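Local coordinates for oxidoreductase, 2OG-Fe oxygenase family protein, putative, expressed (Oryza sativa subsp. japonica, PDB 5XOI) that probably acts as an iron(II)- and 2-oxoglutarate-dependent dioxygenase of the AlkB family, this chain being its catalytic 2OG-Fe(II) oxygenase domain, at residues Ala99-Glu102 against Phe103-Gln106. Residues are numbered along the deposited sequence; the frame is centred on the assembly and turned at random.
Sequences ASNE and FLRQ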
loop_
_atom_site.group_PDB
_atom_site.type_symbol
_atom_site.label_atom_id
_atom_site.label_comp_id
_atom_site.label_asym_id
_atom_site.label_seq_id
_atom_site.Cartn_x
_atom_site.Cartn_y
_atom_site.Cartn_z
ATOM N N ALA A 99 15.369 1.316 6.096
ATOM C CA ALA A 99 15.718 2.682 5.728
ATOM C C ALA A 99 14.943 3.688 6.563
ATOM O O ALA A 99 15.499 4.707 6.997
ATOM C CB ALA A 99 15.463 2.914 4.235
ATOM N N SER A 100 13.658 3.421 6.800
ATOM C CA SER A 100 12.861 4.316 7.632
ATOM C C SER A 100 13.424 4.405 9.047
ATOM O O SER A 100 13.509 5.493 9.627
ATOM C CB SER A 100 11.412 3.842 7.665
ATOM O OG SER A 100 10.819 3.958 6.389
ATOM N N ASN A 101 13.775 3.261 9.637
ATOM C CA ASN A 101 14.255 3.286 11.012
ATOM C C ASN A 101 15.592 3.995 11.123
ATOM O O ASN A 101 15.865 4.633 12.139
ATOM C CB ASN A 101 14.340 1.867 11.562
ATOM C CG ASN A 101 12.990 1.366 12.025
ATOM O OD1 ASN A 101 12.070 2.165 12.194
ATOM N ND2 ASN A 101 12.852 0.051 12.207
ATOM N N GLU A 102 16.425 3.910 10.088
ATOM C CA GLU A 102 17.667 4.671 10.085
ATOM C C GLU A 102 17.380 6.164 10.013
ATOM O O GLU A 102 18.010 6.959 10.717
ATOM C CB GLU A 102 18.549 4.231 8.917
ATOM C CG GLU A 102 19.842 5.029 8.786
ATOM C CD GLU A 102 20.790 4.793 9.940
ATOM O OE1 GLU A 102 20.629 3.767 10.642
ATOM O OE2 GLU A 102 21.699 5.637 10.142
ATOM N N PHE A 103 16.420 6.552 9.171
ATOM C CA PHE A 103 15.987 7.942 9.112
ATOM C C PHE A 103 15.478 8.415 10.471
ATOM O O PHE A 103 15.864 9.484 10.950
ATOM C CB PHE A 103 14.911 8.063 8.027
ATOM C CG PHE A 103 14.174 9.364 8.013
ATOM C CD1 PHE A 103 14.810 10.532 7.637
ATOM C CD2 PHE A 103 12.817 9.406 8.301
ATOM C CE1 PHE A 103 14.121 11.735 7.587
ATOM C CE2 PHE A 103 12.119 10.603 8.261
ATOM C CZ PHE A 103 12.775 11.775 7.901
ATOM N N LEU A 104 14.596 7.627 11.103
ATOM C CA LEU A 104 14.056 8.012 12.405
ATOM C C LEU A 104 15.141 8.068 13.474
ATOM O O LEU A 104 15.067 8.899 14.388
ATOM C CB LEU A 104 12.951 7.037 12.829
ATOM C CG LEU A 104 11.675 7.004 11.959
ATOM C CD1 LEU A 104 10.852 5.785 12.287
ATOM C CD2 LEU A 104 10.834 8.249 12.178
ATOM N N ARG A 105 16.144 7.189 13.383
ATOM C CA ARG A 105 17.298 7.275 14.278
ATOM C C ARG A 105 18.010 8.613 14.130
ATOM O O ARG A 105 18.390 9.250 15.122
ATOM C CB ARG A 105 18.285 6.141 13.972
ATOM C CG ARG A 105 18.095 4.877 14.758
ATOM C CD ARG A 105 19.242 3.901 14.491
ATOM N NE ARG A 105 19.177 3.275 13.175
ATOM C CZ ARG A 105 18.461 2.193 12.880
ATOM N NH1 ARG A 105 17.712 1.590 13.802
ATOM N NH2 ARG A 105 18.486 1.719 11.652
ATOM N N GLN A 106 18.225 9.046 12.890
ATOM C CA GLN A 106 18.994 10.267 12.694
ATOM C C GLN A 106 18.191 11.510 13.056
ATOM O O GLN A 106 18.769 12.509 13.489
ATOM C CB GLN A 106 19.500 10.336 11.252
ATOM C CG GLN A 106 20.617 9.323 10.970
ATOM C CD GLN A 106 21.156 9.427 9.561
ATOM O OE1 GLN A 106 21.159 10.504 8.966
ATOM N NE2 GLN A 106 21.608 8.304 9.014
#
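Glu102 reaches along the last turn of its helix to two partners, Arg105 three residues on and Gln106 four residues on, one for each carboxylate oxygen. Its CG stands anti to the backbone N (chi1 177°), and the bend that follows brings the carboxylate beside both of them. Glu102 OE1 takes two bonds from Arg105 in a side-on salt bridge: NE at 3.0 Å comes from above the carboxylate plane, while NH2 at 3.1 Å arrives on the anti side, nearer that plane. Glu102 OE1 lies close to the guanidinium plane, which is turned 51° from the carboxylate. The arginine folds back at chi3, which lays its guanidinium over the helix backbone, with Asn101 O 3.6 Å above its plane. On the other oxygen, Gln106 NE2 meets the anti lone pair of Glu102 OE2 at 2.9 Å, nearly straight and in the amide plane. Were Glu102 an alanine, Arg105 and Gln106 would probably lose the carboxylate that holds them both and be free to swing away from the helix.

This polar trio occupies the looser, solvent side, where Arg105 and Gln106 are exposed. The tight side is built on Ser100 and Leu104. Leu104 N bonds to Ser100 O at 2.8 Å, one of four successive i to i+4 helical bonds, and Leu104 CG sits 3.3 Å from that same oxygen. Phe103 CB also lies against it, before the ring heads off toward the sheet. Asn101 turns to the chain after the helix, where its OD1 accepts from Leu117 N.

The amphipathic C-terminal end of helix 87-106 rests its apolar face on the edge of the seven-stranded sheet: Ser100 and Leu104 touch Val14 of strand 13-16, and Phe103 touches Leu6 and Tyr8 of the outermost strand 6-10.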